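Local coordinates for protein Bis(5'-nucleosyl)-tetraphosphatase [asymmetrical] (Caenorhabditis elegans, PDB 1KTG) that hydrolyses diadenosine tetraphosphate asymmetrically to AMP and ATP, using divalent metal ions, as a monomeric member of the Nudix family, at residues A6-Y11 with W88-N93; D69-L74 with S84-L89. All blocks are in the same frame, centred on the assembly; numbering follows the deposited sequence.

Contact 1: residues A6-Y11 with W88-N93; sequences AGLVIY and WLAKLN
G7 begins the contact by accepting a hydrogen bond at its O from W88 N (3.3 Å), the longest of five that pair 6-11 with 88-92 as parallel strands inside the mixed sheet of the Nudix fold. The short strand axes diverge by 41°, consistent with the twist of the sheet. L8 turns its side chain to the face that helix 45-57 covers, where its CD2 meets W88 CB at 3.8 Å. On the face packed by helix 122-137, V9 lays CG1 against L89 CD1, while its N and O both turn to the neighbouring strand, N bonding to W88 O and O accepting from A90 N. I10 returns to the side of L8: CD1 rests on A90 CB at 3.9 Å and CG2 reaches L92 CB. Y11 closes the pairing through N to A90 O and O to L92 N, the latter bond nearly straight at 172°. Its CG sits between the backbone N and the carbonyl carbon (chi1 75°), which swings the ring across the neighbouring strand and over K91. The hydroxyl continues to H67 NE2 by a hydrogen bond. One ring face receives K91 CA, and K91 CB lies only 3.3 Å from Y11 CZ.

Contact 2: residues D69-L74 with S84-L89; sequences DCHETL and SVKYWL
The beta hairpin of strands 64-78 and 81-92 supplies this contact, in which 70-74 runs antiparallel to 84-89 with 163° between the short axes. Two hydrogen-bonded pairs define the register. E72 and Y87 exchange both backbone bonds, Y87 N to E72 O being almost straight (176°), and L74 and V85 do the same; L89 N to C70 O adds a fifth bond. Between these lie the non-hydrogen-bonded pairs H71-W88 and T73-K86, whose side chains share one face. There H71 CB sits over the five-membered ring of W88, 3.9 Å from its centroid, in a CH-pi contact, while the two rings meet obliquely. The extended K86 chain, with CG anti to the backbone N (chi1 -178°), passes T73 OG1 at 3.5 Å from CG and then brings CE to 3.3 Å from H71 ND1. NZ lies over a face of the imidazole, and CE also lies above the rim of the W88 ring, on the face that H71 CB meets; W46 meets this ring edge-to-face. On the other face L74 CD1 packs against Y87 CE1 at 4.0 Å, and C70 SG touches L89 CB at 3.8 Å. E72, on that same side, accepts a hydrogen bond from T73 N at OE2 (2.8 Å), through the anti lone pair. Bound AMP touches L74, placing this end of the beta hairpin beside the nucleotide pocket of the Nudix hydrolase.

In the fold
From the N terminus, strand 3-14 comes first, and contact 1 closes a long loop when 88-93 returns beside 6-11 after 76 intervening residues that include helix 45-57. Contact 2 closes a much shorter one, nine residues between 69-74 and 84-89, and falls within the long loop except that both contacts share W88 and L89. Strand 81-92 is therefore the common element, flanked by 3-14, parallel, and 64-78, antiparallel. The contact centres are 10 Å apart, and G7 N to K86 O at 2.9 Å, probably a hydrogen bond, joins them directly. Together they join strand 64-78, through 81-92, to strand 3-14 within one mixed sheet, with helices 45-57 and 122-137 packed on it.

Contact 1: residues A6-Y11 with W88-N93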
loop_
_atom_site.group_PDB
_atom_site.type_symbol
_atom_site.label_atom_id
_atom_site.label_comp_id
_atom_site.label_asym_id
_atom_site.label_seq_id
_atom_site.Cartn_x
_atom_site.Cartn_y
_atom_site.Cartn_z
ATOM N N ALA A 6 8.796 2.490 1.535
ATOM C CA ALA A 6 7.696 2.275 2.456
ATOM C C ALA A 6 6.389 2.723 1.844
ATOM O O ALA A 6 6.361 3.515 0.910
ATOM C CB ALA A 6 7.941 3.028 3.723
ATOM N N GLY A 7 5.295 2.228 2.407
ATOM C CA GLY A 7 3.992 2.617 1.938
ATOM C C GLY A 7 2.923 2.264 2.933
ATOM O O GLY A 7 3.204 1.867 4.062
ATOM N N LEU A 8 1.681 2.414 2.494
ATOM C CA LEU A 8 0.535 2.153 3.329
ATOM C C LEU A 8 -0.424 1.219 2.607
ATOM O O LEU A 8 -0.778 1.452 1.458
ATOM C CB LEU A 8 -0.187 3.466 3.661
ATOM C CG LEU A 8 0.594 4.490 4.494
ATOM C CD1 LEU A 8 -0.232 5.722 4.777
ATOM C CD2 LEU A 8 1.117 3.876 5.785
ATOM N N VAL A 9 -0.782 0.131 3.275
ATOM C CA VAL A 9 -1.816 -0.757 2.776
ATOM C C VAL A 9 -3.105 -0.069 3.200
ATOM O O VAL A 9 -3.522 -0.149 4.348
ATOM C CB VAL A 9 -1.705 -2.165 3.364
ATOM C CG1 VAL A 9 -2.936 -3.017 2.997
ATOM C CG2 VAL A 9 -0.445 -2.844 2.859
ATOM N N ILE A 10 -3.673 0.688 2.275
ATOM C CA ILE A 10 -4.923 1.386 2.515
ATOM C C ILE A 10 -6.095 0.437 2.331
ATOM O O ILE A 10 -6.143 -0.303 1.349
ATOM C CB ILE A 10 -5.088 2.512 1.495
ATOM C CG1 ILE A 10 -3.890 3.475 1.529
ATOM C CG2 ILE A 10 -6.435 3.215 1.709
ATOM C CD1 ILE A 10 -3.691 4.180 2.829
ATOM N N TYR A 11 -7.035 0.468 3.270
ATOM C CA TYR A 11 -8.267 -0.298 3.136
ATOM C C TYR A 11 -9.441 0.584 3.477
ATOM O O TYR A 11 -9.301 1.637 4.120
ATOM C CB TYR A 11 -8.283 -1.537 4.037
ATOM C CG TYR A 11 -8.525 -1.265 5.511
ATOM C CD1 TYR A 11 -9.773 -1.478 6.081
ATOM C CD2 TYR A 11 -7.503 -0.822 6.334
ATOM C CE1 TYR A 11 -10.004 -1.239 7.429
ATOM C CE2 TYR A 11 -7.721 -0.585 7.684
ATOM C CZ TYR A 11 -8.968 -0.793 8.230
ATOM O OH TYR A 11 -9.184 -0.556 9.584
ATOM N N TRP A 88 2.534 -0.138 6.589
ATOM C CA TRP A 88 1.602 -0.068 7.708
ATOM C C TRP A 88 0.177 -0.171 7.151
ATOM O O TRP A 88 -0.098 0.290 6.053
ATOM C CB TRP A 88 1.713 1.265 8.437
ATOM C CG TRP A 88 2.847 1.434 9.392
ATOM C CD1 TRP A 88 2.833 1.202 10.748
ATOM C CD2 TRP A 88 4.138 1.973 9.099
ATOM N NE1 TRP A 88 4.048 1.521 11.296
ATOM C CE2 TRP A 88 4.871 1.996 10.306
ATOM C CE3 TRP A 88 4.768 2.412 7.929
ATOM C CZ2 TRP A 88 6.186 2.457 10.374
ATOM C CZ3 TRP A 88 6.069 2.872 8.004
ATOM C CH2 TRP A 88 6.763 2.885 9.217
ATOM N N LEU A 89 -0.726 -0.783 7.915
ATOM C CA LEU A 89 -2.140 -0.871 7.543
ATOM C C LEU A 89 -2.824 0.459 7.915
ATOM O O LEU A 89 -2.565 1.016 8.963
ATOM C CB LEU A 89 -2.791 -2.058 8.268
ATOM C CG LEU A 89 -4.252 -2.372 7.942
ATOM C CD1 LEU A 89 -4.422 -2.807 6.487
ATOM C CD2 LEU A 89 -4.813 -3.420 8.888
ATOM N N ALA A 90 -3.691 0.972 7.049
ATOM C CA ALA A 90 -4.330 2.258 7.289
ATOM C C ALA A 90 -5.744 2.290 6.731
ATOM O O ALA A 90 -5.966 1.958 5.564
ATOM C CB ALA A 90 -3.504 3.361 6.665
ATOM N N LYS A 91 -6.692 2.709 7.558
ATOM C CA LYS A 91 -8.080 2.773 7.149
ATOM C C LYS A 91 -8.422 4.126 6.547
ATOM O O LYS A 91 -8.172 5.155 7.161
ATOM C CB LYS A 91 -8.998 2.545 8.334
ATOM C CG LYS A 91 -10.474 2.601 7.993
ATOM C CD LYS A 91 -11.345 2.196 9.165
ATOM C CE LYS A 91 -12.813 2.179 8.785
ATOM N NZ LYS A 91 -13.652 1.721 9.927
ATOM N N LEU A 92 -8.989 4.109 5.346
ATOM C CA LEU A 92 -9.539 5.318 4.740
ATOM C C LEU A 92 -10.921 5.491 5.357
ATOM O O LEU A 92 -11.844 4.769 5.022
ATOM C CB LEU A 92 -9.629 5.179 3.227
ATOM C CG LEU A 92 -10.100 6.430 2.474
ATOM C CD1 LEU A 92 -9.080 7.553 2.587
ATOM C CD2 LEU A 92 -10.356 6.081 1.012
ATOM N N ASN A 93 -11.052 6.464 6.244
ATOM C CA ASN A 93 -12.264 6.640 7.032
ATOM C C ASN A 93 -13.517 7.062 6.291
ATOM O O ASN A 93 -14.611 6.562 6.570
ATOM C CB ASN A 93 -11.960 7.616 8.147
ATOM C CG ASN A 93 -10.970 7.036 9.125
ATOM O OD1 ASN A 93 -11.124 5.890 9.539
ATOM N ND2 ASN A 93 -9.941 7.790 9.464
#

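Contact 2: residues D69-L74 with S84-L89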
loop_
_atom_site.group_PDB
_atom_site.type_symbol
_atom_site.label_atom_id
_atom_site.label_comp_id
_atom_site.label_asym_id
_atom_site.label_seq_id
_atom_site.Cartn_x
_atom_site.Cartn_y
_atom_site.Cartn_z
ATOM N N ASP A 69 0.368 -0.576 15.108
ATOM C CA ASP A 69 0.707 -1.927 15.551
ATOM C C ASP A 69 0.521 -2.972 14.466
ATOM O O ASP A 69 0.541 -4.171 14.764
ATOM C CB ASP A 69 -0.167 -2.335 16.734
ATOM N N CYS A 70 0.294 -2.544 13.227
ATOM C CA CYS A 70 0.151 -3.503 12.143
ATOM C C CYS A 70 1.050 -3.094 10.990
ATOM O O CYS A 70 0.685 -2.267 10.152
ATOM C CB CYS A 70 -1.294 -3.634 11.690
ATOM S SG CYS A 70 -1.536 -4.882 10.407
ATOM N N HIS A 71 2.256 -3.646 10.984
ATOM C CA HIS A 71 3.211 -3.350 9.931
ATOM C C HIS A 71 3.992 -4.590 9.586
ATOM O O HIS A 71 4.112 -5.499 10.404
ATOM C CB HIS A 71 4.146 -2.200 10.312
ATOM C CG HIS A 71 5.052 -2.476 11.485
ATOM N ND1 HIS A 71 6.328 -2.978 11.337
ATOM C CD2 HIS A 71 4.890 -2.251 12.812
ATOM C CE1 HIS A 71 6.902 -3.078 12.525
ATOM N NE2 HIS A 71 6.050 -2.644 13.439
ATOM N N GLU A 72 4.495 -4.629 8.361
ATOM C CA GLU A 72 5.285 -5.754 7.879
ATOM C C GLU A 72 6.208 -5.236 6.784
ATOM O O GLU A 72 5.876 -4.272 6.083
ATOM C CB GLU A 72 4.357 -6.833 7.338
ATOM C CG GLU A 72 5.036 -7.932 6.547
ATOM C CD GLU A 72 5.895 -8.806 7.408
ATOM O OE1 GLU A 72 5.470 -9.953 7.706
ATOM O OE2 GLU A 72 6.995 -8.344 7.778
ATOM N N THR A 73 7.364 -5.868 6.623
ATOM C CA THR A 73 8.306 -5.437 5.596
ATOM C C THR A 73 8.572 -6.540 4.585
ATOM O O THR A 73 8.847 -7.680 4.952
ATOM C CB THR A 73 9.615 -4.978 6.239
ATOM O OG1 THR A 73 9.352 -3.922 7.177
ATOM C CG2 THR A 73 10.542 -4.338 5.206
ATOM N N LEU A 74 8.453 -6.191 3.308
ATOM C CA LEU A 74 8.709 -7.110 2.215
ATOM C C LEU A 74 10.129 -6.875 1.709
ATOM O O LEU A 74 10.607 -5.761 1.736
ATOM C CB LEU A 74 7.730 -6.863 1.065
ATOM C CG LEU A 74 6.233 -7.079 1.313
ATOM C CD1 LEU A 74 5.491 -6.970 -0.004
ATOM C CD2 LEU A 74 5.932 -8.422 1.981
ATOM N N SER A 84 13.804 -3.093 0.380
ATOM C CA SER A 84 12.860 -3.396 1.447
ATOM C C SER A 84 11.699 -2.439 1.321
ATOM O O SER A 84 11.884 -1.265 1.004
ATOM C CB SER A 84 13.504 -3.279 2.836
ATOM O OG SER A 84 13.982 -1.964 3.120
ATOM N N VAL A 85 10.487 -2.933 1.535
ATOM C CA VAL A 85 9.333 -2.046 1.516
ATOM C C VAL A 85 8.547 -2.281 2.794
ATOM O O VAL A 85 7.951 -3.340 2.986
ATOM C CB VAL A 85 8.420 -2.261 0.301
ATOM C CG1 VAL A 85 7.326 -1.181 0.259
ATOM C CG2 VAL A 85 9.227 -2.230 -0.989
ATOM N N LYS A 86 8.572 -1.296 3.680
ATOM C CA LYS A 86 7.829 -1.403 4.921
ATOM C C LYS A 86 6.431 -0.834 4.734
ATOM O O LYS A 86 6.286 0.294 4.277
ATOM C CB LYS A 86 8.532 -0.628 6.023
ATOM C CG LYS A 86 7.824 -0.748 7.357
ATOM C CD LYS A 86 8.682 -0.275 8.520
ATOM C CE LYS A 86 7.942 -0.494 9.820
ATOM N NZ LYS A 86 8.686 -0.026 11.027
ATOM N N TYR A 87 5.416 -1.614 5.097
ATOM C CA TYR A 87 4.015 -1.189 5.000
ATOM C C TYR A 87 3.331 -1.176 6.363
ATOM O O TYR A 87 3.505 -2.094 7.159
ATOM C CB TYR A 87 3.201 -2.185 4.153
ATOM C CG TYR A 87 3.491 -2.178 2.675
ATOM C CD1 TYR A 87 4.359 -3.104 2.114
ATOM C CD2 TYR A 87 2.862 -1.278 1.837
ATOM C CE1 TYR A 87 4.613 -3.109 0.761
ATOM C CE2 TYR A 87 3.103 -1.281 0.484
ATOM C CZ TYR A 87 3.979 -2.189 -0.049
ATOM O OH TYR A 87 4.211 -2.188 -1.404
ATOM N N TRP A 88 2.534 -0.138 6.589
ATOM C CA TRP A 88 1.602 -0.068 7.708
ATOM C C TRP A 88 0.177 -0.171 7.151
ATOM O O TRP A 88 -0.098 0.290 6.053
ATOM C CB TRP A 88 1.713 1.265 8.437
ATOM C CG TRP A 88 2.847 1.434 9.392
ATOM C CD1 TRP A 88 2.833 1.202 10.748
ATOM C CD2 TRP A 88 4.138 1.973 9.099
ATOM N NE1 TRP A 88 4.048 1.521 11.296
ATOM C CE2 TRP A 88 4.871 1.996 10.306
ATOM C CE3 TRP A 88 4.768 2.412 7.929
ATOM C CZ2 TRP A 88 6.186 2.457 10.374
ATOM C CZ3 TRP A 88 6.069 2.872 8.004
ATOM C CH2 TRP A 88 6.763 2.885 9.217
ATOM N N LEU A 89 -0.726 -0.783 7.915
ATOM C CA LEU A 89 -2.140 -0.871 7.543
ATOM C C LEU A 89 -2.824 0.459 7.915
ATOM O O LEU A 89 -2.565 1.016 8.963
ATOM C CB LEU A 89 -2.791 -2.058 8.268
ATOM C CG LEU A 89 -4.252 -2.372 7.942
ATOM C CD1 LEU A 89 -4.422 -2.807 6.487
ATOM C CD2 LEU A 89 -4.813 -3.420 8.888
#